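Local coordinates for EF-P arginine 32 rhamnosyl-transferase (Pseudomonas putida KT2440, PDB 5NV8), which belongs to the EarP family of bacterial rhamnosyltransferases, enzymes of the two-domain GT-B glycosyltransferase fold, at residues W35-A38 with R39-A43; P376-A379 with T380-H384; L163-E166 with G167-A171. All blocks are in the same frame, centred on the assembly; numbering follows the deposited sequence.

Contact 1: W35-A38 with R39-A43; sequences WRLA and RQLVA
Arg39 lies across the indole of Trp35, one turn earlier on helix 30-43. The two side chains cross at about a right angle. Methylene CD of Arg39 sits over the six-membered ring of Trp35, 3.7 Å from its centroid, in a CH-pi contact. A bend about the CG-CD bond (chi3 -50°) then carries the guanidinium over the five-membered ring. There Arg39 CZ is 4.5 Å from the centroid of the Trp35 five-membered ring, a cation-pi contact over the same face. The guanidinium does not lie flat on the indole. Its plane is turned 61° from the ring, with Trp35 CG at its edge and Arg39 NH1 leading, 3.2 Å from Trp35 CD1. That NH1 is hydrogen-bonded to Gln268 on helix 268-277.

Next along the helix, Leu37 and Leu41 meet at a slant, with Leu37 CG 3.6 Å from Leu41 CD1. The backbone bond between the same two residues, Leu41 N to Leu37 O, is 3.1 Å long. The flanking bonds, Gln40 N to Arg36 O and Val42 N to Ala38 O, are weak. Helix 30-43 packs on helix 378-387 through Leu37, Gln40 and Leu41, and on strand 48-51 through Ala38, Leu41 and Val42.

Arg36 lies about 4 Å from the bound 2'-deoxy-thymidine-beta-L-rhamnose. Its NH1 is 3.8 Å from Arg39 NH2. Salt bridges from Arg36 to Asp287 and Glu166 would probably balance part of the charge. That of Arg39 would be partly balanced by the indole face and the Gln268 oxygen.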
ATOM      1  N   TRP A  35     -14.045  -2.656   0.834  1.00 40.22           N
ATOM      2  CA  TRP A  35     -14.402  -2.408  -0.558  1.00 39.20           C
ATOM      3  C   TRP A  35     -13.580  -3.274  -1.508  1.00 36.60           C
ATOM      4  O   TRP A  35     -14.081  -3.680  -2.561  1.00 31.60           O
ATOM      5  CB  TRP A  35     -14.231  -0.919  -0.879  1.00 47.88           C
ATOM      6  CG  TRP A  35     -14.382  -0.537  -2.326  1.00 42.38           C
ATOM      7  CD1 TRP A  35     -13.500   0.187  -3.074  1.00 35.51           C
ATOM      8  CD2 TRP A  35     -15.489  -0.833  -3.190  1.00 49.26           C
ATOM      9  NE1 TRP A  35     -13.978   0.350  -4.350  1.00 38.70           N
ATOM     10  CE2 TRP A  35     -15.198  -0.266  -4.450  1.00 48.11           C
ATOM     11  CE3 TRP A  35     -16.693  -1.527  -3.026  1.00 51.02           C
ATOM     12  CZ2 TRP A  35     -16.066  -0.370  -5.536  1.00 47.85           C
ATOM     13  CZ3 TRP A  35     -17.553  -1.629  -4.106  1.00 50.66           C
ATOM     14  CH2 TRP A  35     -17.233  -1.058  -5.345  1.00 46.82           C
ATOM     15  N   ARG A  36     -12.330  -3.582  -1.150  1.00 34.19           N
ATOM     16  CA  ARG A  36     -11.520  -4.467  -1.983  1.00 34.08           C
ATOM     17  C   ARG A  36     -12.019  -5.905  -1.902  1.00 34.29           C
ATOM     18  O   ARG A  36     -12.156  -6.585  -2.927  1.00 24.43           O
ATOM     19  CB  ARG A  36     -10.049  -4.387  -1.568  1.00 28.55           C
ATOM     20  CG  ARG A  36      -9.148  -5.329  -2.341  1.00 25.59           C
ATOM     21  CD  ARG A  36      -7.678  -5.150  -1.972  1.00 30.25           C
ATOM     22  NE  ARG A  36      -7.242  -3.755  -2.036  1.00 27.75           N
ATOM     23  CZ  ARG A  36      -7.096  -3.063  -3.162  1.00 26.90           C
ATOM     24  NH1 ARG A  36      -7.359  -3.625  -4.335  1.00 24.23           N
ATOM     25  NH2 ARG A  36      -6.691  -1.802  -3.114  1.00 28.92           N
ATOM     26  N   LEU A  37     -12.296  -6.386  -0.687  1.00 31.86           N
ATOM     27  CA  LEU A  37     -12.758  -7.760  -0.520  1.00 31.24           C
ATOM     28  C   LEU A  37     -14.131  -7.970  -1.149  1.00 35.94           C
ATOM     29  O   LEU A  37     -14.383  -9.017  -1.757  1.00 36.54           O
ATOM     30  CB  LEU A  37     -12.785  -8.121   0.965  1.00 44.87           C
ATOM     31  CG  LEU A  37     -13.457  -9.438   1.356  1.00 29.68           C
ATOM     32  CD1 LEU A  37     -12.733 -10.616   0.729  1.00 30.87           C
ATOM     33  CD2 LEU A  37     -13.502  -9.577   2.866  1.00 32.41           C
ATOM     34  N   ALA A  38     -15.023  -6.981  -1.027  1.00 35.45           N
ATOM     35  CA  ALA A  38     -16.395  -7.152  -1.502  1.00 29.22           C
ATOM     36  C   ALA A  38     -16.454  -7.329  -3.016  1.00 46.54           C
ATOM     37  O   ALA A  38     -17.238  -8.146  -3.516  1.00 49.10           O
ATOM     38  CB  ALA A  38     -17.254  -5.966  -1.067  1.00 32.10           C
ATOM     39  N   ARG A  39     -15.648  -6.572  -3.766  1.00 25.68           N
ATOM     40  CA  ARG A  39     -15.622  -6.753  -5.216  1.00 29.48           C
ATOM     41  C   ARG A  39     -15.062  -8.119  -5.589  1.00 21.39           C
ATOM     42  O   ARG A  39     -15.523  -8.747  -6.547  1.00 26.83           O
ATOM     43  CB  ARG A  39     -14.792  -5.660  -5.888  1.00 33.84           C
ATOM     44  CG  ARG A  39     -15.079  -4.255  -5.431  1.00 33.16           C
ATOM     45  CD  ARG A  39     -14.396  -3.248  -6.344  1.00 42.51           C
ATOM     46  NE  ARG A  39     -12.981  -3.540  -6.564  1.00 35.96           N
ATOM     47  CZ  ARG A  39     -11.996  -3.073  -5.802  1.00 35.52           C
ATOM     48  NH1 ARG A  39     -12.269  -2.292  -4.766  1.00 28.02           N
ATOM     49  NH2 ARG A  39     -10.736  -3.384  -6.075  1.00 38.66           N
ATOM     50  N   GLN A  40     -14.062  -8.589  -4.841  1.00 20.76           N
ATOM     51  CA  GLN A  40     -13.395  -9.838  -5.188  1.00 18.61           C
ATOM     52  C   GLN A  40     -14.315 -11.038  -4.992  1.00 25.13           C
ATOM     53  O   GLN A  40     -14.315 -11.963  -5.812  1.00 38.53           O
ATOM     54  CB  GLN A  40     -12.119  -9.990  -4.360  1.00 18.40           C
ATOM     55  CG  GLN A  40     -11.195 -11.091  -4.848  1.00 32.05           C
ATOM     56  CD  GLN A  40      -9.861 -11.099  -4.130  1.00 24.39           C
ATOM     57  OE1 GLN A  40      -9.727 -10.559  -3.031  1.00 25.72           O
ATOM     58  NE2 GLN A  40      -8.866 -11.721  -4.746  1.00 23.60           N
ATOM     59  N   LEU A  41     -15.109 -11.046  -3.916  1.00 29.37           N
ATOM     60  CA  LEU A  41     -16.012 -12.169  -3.679  1.00 31.96           C
ATOM     61  C   LEU A  41     -17.154 -12.219  -4.682  1.00 30.28           C
ATOM     62  O   LEU A  41     -17.749 -13.286  -4.872  1.00 32.42           O
ATOM     63  CB  LEU A  41     -16.583 -12.121  -2.263  1.00 28.93           C
ATOM     64  CG  LEU A  41     -15.593 -11.945  -1.117  1.00 26.38           C
ATOM     65  CD1 LEU A  41     -16.295 -11.319   0.077  1.00 27.97           C
ATOM     66  CD2 LEU A  41     -14.949 -13.274  -0.751  1.00 24.22           C
ATOM     67  N   VAL A  42     -17.485 -11.092  -5.311  1.00 28.98           N
ATOM     68  CA  VAL A  42     -18.432 -11.110  -6.418  1.00 27.55           C
ATOM     69  C   VAL A  42     -17.743 -11.556  -7.700  1.00 31.43           C
ATOM     70  O   VAL A  42     -18.210 -12.468  -8.392  1.00 19.64           O
ATOM     71  CB  VAL A  42     -19.079  -9.725  -6.592  1.00 31.82           C
ATOM     72  CG1 VAL A  42     -19.888  -9.686  -7.878  1.00 34.63           C
ATOM     73  CG2 VAL A  42     -19.942  -9.379  -5.395  1.00 33.25           C
ATOM     74  N   ALA A  43     -16.610 -10.931  -8.025  1.00 18.58           N
ATOM     75  CA  ALA A  43     -16.014 -11.111  -9.344  1.00 16.40           C
ATOM     76  C   ALA A  43     -15.396 -12.493  -9.501  1.00 14.64           C
ATOM     77  O   ALA A  43     -15.571 -13.139 -10.540  1.00 41.71           O
ATOM     78  CB  ALA A  43     -14.968 -10.025  -9.593  1.00 34.41           C
TER

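Contact 2: P376-A379 with T380-H384; sequences PDLA and TALVH
Thr380 OG1 donates to Asp377 OD1 at 2.7 Å. The hydroxyl comes in on the syn side of the carboxylate, 25° out of its plane. The other oxygen accepts a hydrogen bond from the backbone: Thr380 N reaches Asp377 OD2 at 3.3 Å, from above the carboxylate plane. Together they engage both carboxylate oxygens and restrict the rotation of the group. The side chains cross at about a right angle. Asp377 CG stands between its own backbone N and carbonyl carbon (chi1 63°), which turns the carboxylate back over the first turn. Thr380 OG1 sits beside its backbone N (chi1 -59°), so hydroxyl and amide face the same acid.

This is an aspartate N-cap, with Asp377 placed right before helix 378-387. The positive end of the helix dipole would probably favour a charged carboxylate here. The helix lies near the C-terminus and packs on helix 30-43. Such a return of the chain end to the N-terminal domain is familiar from GT-B enzymes.

The first turn closes through Ala381 N to Asp377 O, 3.0 Å, and Leu382 N to Leu378 O, 2.8 Å. The bond from Val383 N to Ala379 O is weak. Leu378 and Leu382 stand one turn apart and meet loosely, Leu378 CG to Leu382 CG at 4.4 Å. Thr380 and Val383 both touch His45. Leu378 rests on Leu164 and Leu382 on Leu37, while Ala379 meets Gln40 and Leu41 of helix 30-43.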
ATOM      1  N   PRO A 376      -2.424 -19.107  -1.527  1.00 41.96           N
ATOM      2  CA  PRO A 376      -3.774 -18.663  -1.892  1.00 38.44           C
ATOM      3  C   PRO A 376      -4.155 -17.371  -1.181  1.00 28.42           C
ATOM      4  O   PRO A 376      -3.758 -17.118  -0.041  1.00 29.13           O
ATOM      5  CB  PRO A 376      -4.660 -19.834  -1.453  1.00 30.40           C
ATOM      6  CG  PRO A 376      -3.771 -21.020  -1.575  1.00 44.30           C
ATOM      7  CD  PRO A 376      -2.387 -20.542  -1.196  1.00 44.12           C
ATOM      8  N   ASP A 377      -4.933 -16.549  -1.878  1.00 33.34           N
ATOM      9  CA  ASP A 377      -5.291 -15.228  -1.389  1.00 31.11           C
ATOM     10  C   ASP A 377      -6.312 -15.333  -0.259  1.00 30.04           C
ATOM     11  O   ASP A 377      -6.772 -16.417   0.113  1.00 38.86           O
ATOM     12  CB  ASP A 377      -5.832 -14.377  -2.533  1.00 26.93           C
ATOM     13  CG  ASP A 377      -7.102 -14.951  -3.130  1.00 25.24           C
ATOM     14  OD1 ASP A 377      -7.045 -16.066  -3.685  1.00 33.78           O
ATOM     15  OD2 ASP A 377      -8.156 -14.290  -3.046  1.00 24.99           O
ATOM     16  N   LEU A 378      -6.686 -14.173   0.283  1.00 32.91           N
ATOM     17  CA  LEU A 378      -7.593 -14.146   1.423  1.00 29.90           C
ATOM     18  C   LEU A 378      -9.027 -14.463   1.011  1.00 35.40           C
ATOM     19  O   LEU A 378      -9.737 -15.180   1.728  1.00 29.17           O
ATOM     20  CB  LEU A 378      -7.526 -12.785   2.113  1.00 28.35           C
ATOM     21  CG  LEU A 378      -8.280 -12.701   3.439  1.00 33.36           C
ATOM     22  CD1 LEU A 378      -7.530 -13.465   4.530  1.00 31.45           C
ATOM     23  CD2 LEU A 378      -8.506 -11.253   3.832  1.00 30.16           C
ATOM     24  N   ALA A 379      -9.474 -13.932  -0.132  1.00 26.93           N
ATOM     25  CA  ALA A 379     -10.840 -14.197  -0.579  1.00 32.12           C
ATOM     26  C   ALA A 379     -11.070 -15.687  -0.797  1.00 34.78           C
ATOM     27  O   ALA A 379     -12.113 -16.226  -0.408  1.00 28.05           O
ATOM     28  CB  ALA A 379     -11.140 -13.410  -1.856  1.00 25.87           C
ATOM     29  N   THR A 380     -10.100 -16.372  -1.410  1.00 31.71           N
ATOM     30  CA  THR A 380     -10.190 -17.823  -1.532  1.00 33.80           C
ATOM     31  C   THR A 380     -10.142 -18.489  -0.162  1.00 40.87           C
ATOM     32  O   THR A 380     -10.846 -19.476   0.085  1.00 42.99           O
ATOM     33  CB  THR A 380      -9.061 -18.344  -2.425  1.00 36.21           C
ATOM     34  OG1 THR A 380      -9.148 -17.728  -3.717  1.00 26.58           O
ATOM     35  CG2 THR A 380      -9.143 -19.861  -2.577  1.00 31.31           C
ATOM     36  N   ALA A 381      -9.323 -17.951   0.749  1.00 35.30           N
ATOM     37  CA  ALA A 381      -9.234 -18.516   2.091  1.00 47.73           C
ATOM     38  C   ALA A 381     -10.544 -18.366   2.853  1.00 35.28           C
ATOM     39  O   ALA A 381     -10.862 -19.195   3.712  1.00 38.25           O
ATOM     40  CB  ALA A 381      -8.090 -17.862   2.866  1.00 31.82           C
ATOM     41  N   LEU A 382     -11.321 -17.327   2.551  1.00 42.16           N
ATOM     42  CA  LEU A 382     -12.617 -17.174   3.199  1.00 46.46           C
ATOM     43  C   LEU A 382     -13.681 -18.064   2.570  1.00 44.65           C
ATOM     44  O   LEU A 382     -14.626 -18.467   3.256  1.00 43.29           O
ATOM     45  CB  LEU A 382     -13.054 -15.710   3.154  1.00 39.57           C
ATOM     46  CG  LEU A 382     -12.175 -14.729   3.934  1.00 38.48           C
ATOM     47  CD1 LEU A 382     -12.685 -13.305   3.784  1.00 40.00           C
ATOM     48  CD2 LEU A 382     -12.113 -15.120   5.403  1.00 45.69           C
ATOM     49  N   VAL A 383     -13.539 -18.397   1.287  1.00 41.06           N
ATOM     50  CA  VAL A 383     -14.587 -19.139   0.589  1.00 47.49           C
ATOM     51  C   VAL A 383     -14.437 -20.641   0.810  1.00 47.38           C
ATOM     52  O   VAL A 383     -15.401 -21.325   1.174  1.00 32.72           O
ATOM     53  CB  VAL A 383     -14.583 -18.781  -0.910  1.00 29.29           C
ATOM     54  CG1 VAL A 383     -15.193 -19.905  -1.729  1.00 40.61           C
ATOM     55  CG2 VAL A 383     -15.337 -17.481  -1.142  1.00 28.74           C
ATOM     56  N   HIS A 384     -13.233 -21.179   0.590  1.00 46.46           N
ATOM     57  CA  HIS A 384     -13.024 -22.612   0.773  1.00 48.62           C
ATOM     58  C   HIS A 384     -13.297 -23.037   2.210  1.00 55.40           C
ATOM     59  O   HIS A 384     -13.731 -24.169   2.450  1.00 65.03           O
ATOM     60  CB  HIS A 384     -11.600 -23.000   0.367  1.00 45.29           C
ATOM     61  CG  HIS A 384     -11.363 -22.980  -1.110  1.00 59.92           C
ATOM     62  ND1 HIS A 384     -10.167 -23.369  -1.676  1.00 62.10           N
ATOM     63  CD2 HIS A 384     -12.164 -22.617  -2.140  1.00 64.29           C
ATOM     64  CE1 HIS A 384     -10.243 -23.246  -2.990  1.00 61.21           C
ATOM     65  NE2 HIS A 384     -11.444 -22.792  -3.297  1.00 64.23           N
TER

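Contact 3: L163-E166 with G167-A171; sequences LLRE and GSLLA
A type I beta turn, Glu166 to Leu169, leads the chain into helix 169-177. It closes with Leu169 N donating to Glu166 O at 3.2 Å. The N-H...O angle is nearly straight (167°), but the donor stands above the carbonyl plane, 66° out of it. Gly167 and Ser168 form the turn's two middle positions. Ser168 stands just ahead of the helix, but its hydroxyl does not cap it; its OG is hydrogen-bonded to Arg172 NE.

The main side-chain contact is between Glu166 and Leu169, which meet at a slant. The glutamate bends at chi2 (79°), which brings its carboxylate back alongside the leucine. Glu166 OE1 lies 3.4 Å from Leu169 CD2. This is a van der Waals contact with a methyl group; the polar partners of the acid are Arg291 for OE1 and Arg36 for OE2. Leu169 also touches Arg291 and Trp294 on helix 287-295, so the leucine packs beside the same arginine that holds the glutamate. Arg165 CG meets Leu169 CD2 more distantly, at 4.5 Å.

A water bridges the turn and the helix start: it donates to Glu166 O at 3.1 Å and accepts from Leu170 N at 2.7 Å.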
ATOM      1  N   LEU A 163      -3.459 -12.797   2.459  1.00 33.26           N
ATOM      2  CA  LEU A 163      -3.573 -11.406   2.050  1.00 33.74           C
ATOM      3  C   LEU A 163      -4.504 -11.297   0.851  1.00 26.32           C
ATOM      4  O   LEU A 163      -4.638 -12.233   0.060  1.00 26.01           O
ATOM      5  CB  LEU A 163      -2.200 -10.807   1.706  1.00 26.91           C
ATOM      6  CG  LEU A 163      -1.029 -11.228   2.602  1.00 28.09           C
ATOM      7  CD1 LEU A 163       0.308 -10.929   1.944  1.00 27.44           C
ATOM      8  CD2 LEU A 163      -1.116 -10.550   3.960  1.00 32.94           C
ATOM      9  N   LEU A 164      -5.156 -10.143   0.731  1.00 31.78           N
ATOM     10  CA  LEU A 164      -6.017  -9.879  -0.415  1.00 25.10           C
ATOM     11  C   LEU A 164      -5.169  -9.720  -1.669  1.00 24.01           C
ATOM     12  O   LEU A 164      -4.305  -8.840  -1.738  1.00 23.68           O
ATOM     13  CB  LEU A 164      -6.859  -8.628  -0.176  1.00 25.29           C
ATOM     14  CG  LEU A 164      -7.819  -8.694   1.010  1.00 37.51           C
ATOM     15  CD1 LEU A 164      -8.122  -7.299   1.522  1.00 28.79           C
ATOM     16  CD2 LEU A 164      -9.098  -9.426   0.623  1.00 44.33           C
ATOM     17  N   ARG A 165      -5.417 -10.576  -2.656  1.00 23.67           N
ATOM     18  CA  ARG A 165      -4.693 -10.526  -3.924  1.00 32.91           C
ATOM     19  C   ARG A 165      -5.646 -10.987  -5.016  1.00 25.21           C
ATOM     20  O   ARG A 165      -6.058 -12.152  -5.030  1.00 25.58           O
ATOM     21  CB  ARG A 165      -3.440 -11.396  -3.879  1.00 23.34           C
ATOM     22  CG  ARG A 165      -2.459 -11.159  -5.018  1.00 22.95           C
ATOM     23  CD  ARG A 165      -1.513 -12.344  -5.203  1.00 23.66           C
ATOM     24  NE  ARG A 165      -2.195 -13.636  -5.112  1.00 24.61           N
ATOM     25  CZ  ARG A 165      -2.091 -14.470  -4.082  1.00 25.23           C
ATOM     26  NH1 ARG A 165      -1.352 -14.141  -3.032  1.00 32.47           N
ATOM     27  NH2 ARG A 165      -2.743 -15.623  -4.090  1.00 34.12           N
ATOM     28  N   GLU A 166      -6.001 -10.069  -5.911  1.00 22.45           N
ATOM     29  CA  GLU A 166      -6.857 -10.400  -7.041  1.00 25.49           C
ATOM     30  C   GLU A 166      -6.176 -11.414  -7.955  1.00 26.51           C
ATOM     31  O   GLU A 166      -4.954 -11.405  -8.131  1.00 22.65           O
ATOM     32  CB  GLU A 166      -7.210  -9.135  -7.830  1.00 22.35           C
ATOM     33  CG  GLU A 166      -7.946  -8.059  -7.032  1.00 22.53           C
ATOM     34  CD  GLU A 166      -7.043  -7.231  -6.132  1.00 22.41           C
ATOM     35  OE1 GLU A 166      -5.852  -7.569  -5.974  1.00 22.13           O
ATOM     36  OE2 GLU A 166      -7.537  -6.237  -5.565  1.00 22.80           O
ATOM     37  N   GLY A 167      -6.993 -12.286  -8.556  1.00 23.04           N
ATOM     38  CA  GLY A 167      -6.458 -13.357  -9.384  1.00 23.59           C
ATOM     39  C   GLY A 167      -5.576 -12.883 -10.525  1.00 23.71           C
ATOM     40  O   GLY A 167      -4.580 -13.533 -10.851  1.00 24.26           O
ATOM     41  N   SER A 168      -5.915 -11.748 -11.140  1.00 23.46           N
ATOM     42  CA  SER A 168      -5.184 -11.253 -12.302  1.00 36.59           C
ATOM     43  C   SER A 168      -4.318 -10.037 -11.986  1.00 30.70           C
ATOM     44  O   SER A 168      -3.880  -9.340 -12.905  1.00 30.70           O
ATOM     45  CB  SER A 168      -6.154 -10.918 -13.436  1.00 29.01           C
ATOM     46  OG  SER A 168      -6.924  -9.769 -13.125  1.00 23.97           O
ATOM     47  N   LEU A 169      -4.053  -9.771 -10.706  1.00 35.58           N
ATOM     48  CA  LEU A 169      -3.322  -8.561 -10.343  1.00 22.23           C
ATOM     49  C   LEU A 169      -1.881  -8.611 -10.838  1.00 32.61           C
ATOM     50  O   LEU A 169      -1.413  -7.683 -11.509  1.00 22.50           O
ATOM     51  CB  LEU A 169      -3.363  -8.355  -8.830  1.00 22.21           C
ATOM     52  CG  LEU A 169      -2.610  -7.120  -8.337  1.00 21.53           C
ATOM     53  CD1 LEU A 169      -3.223  -5.867  -8.930  1.00 21.57           C
ATOM     54  CD2 LEU A 169      -2.617  -7.057  -6.818  1.00 26.57           C
ATOM     55  N   LEU A 170      -1.159  -9.685 -10.504  1.00 22.77           N
ATOM     56  CA  LEU A 170       0.233  -9.804 -10.928  1.00 27.36           C
ATOM     57  C   LEU A 170       0.353  -9.757 -12.447  1.00 32.50           C
ATOM     58  O   LEU A 170       1.278  -9.135 -12.984  1.00 24.23           O
ATOM     59  CB  LEU A 170       0.840 -11.096 -10.382  1.00 23.87           C
ATOM     60  CG  LEU A 170       1.045 -11.202  -8.869  1.00 37.35           C
ATOM     61  CD1 LEU A 170       2.116 -12.236  -8.557  1.00 47.23           C
ATOM     62  CD2 LEU A 170       1.402  -9.857  -8.256  1.00 38.35           C
ATOM     63  N   ALA A 171      -0.577 -10.400 -13.157  1.00 24.52           N
ATOM     64  CA  ALA A 171      -0.547 -10.356 -14.616  1.00 36.66           C
ATOM     65  C   ALA A 171      -0.817  -8.948 -15.133  1.00 31.40           C
ATOM     66  O   ALA A 171      -0.158  -8.493 -16.075  1.00 27.45           O
ATOM     67  CB  ALA A 171      -1.558 -11.346 -15.196  1.00 35.89           C
TER
HETATM   68  O   HOH W   1      -2.155 -11.937  -9.366  1.00 20.60           O

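The three contacts touch one another pairwise, each centre about 12 Å from the other two. Contact 1 meets contact 3 through the salt bridge of Arg36 NH1 with Glu166 OE2, 2.9 Å. A probable hydrogen bond joins Gln40 NE2 to Arg165 O, also 2.9 Å. Contact 3 meets contact 2 where Leu378 N approaches Leu163 O at 2.8 Å, another probable hydrogen bond. Contacts 1 and 2 pack directly, with Leu37 CD2 3.9 Å from Leu382 CD1. The bound 2'-deoxy-thymidine-beta-L-rhamnose lies nearest contact 1, about 4 Å from the Arg36 side chain. The Glu166 side chain is about 9 Å from this ligand. Glu166, bridged to Arg36, probably lies in the second shell round it.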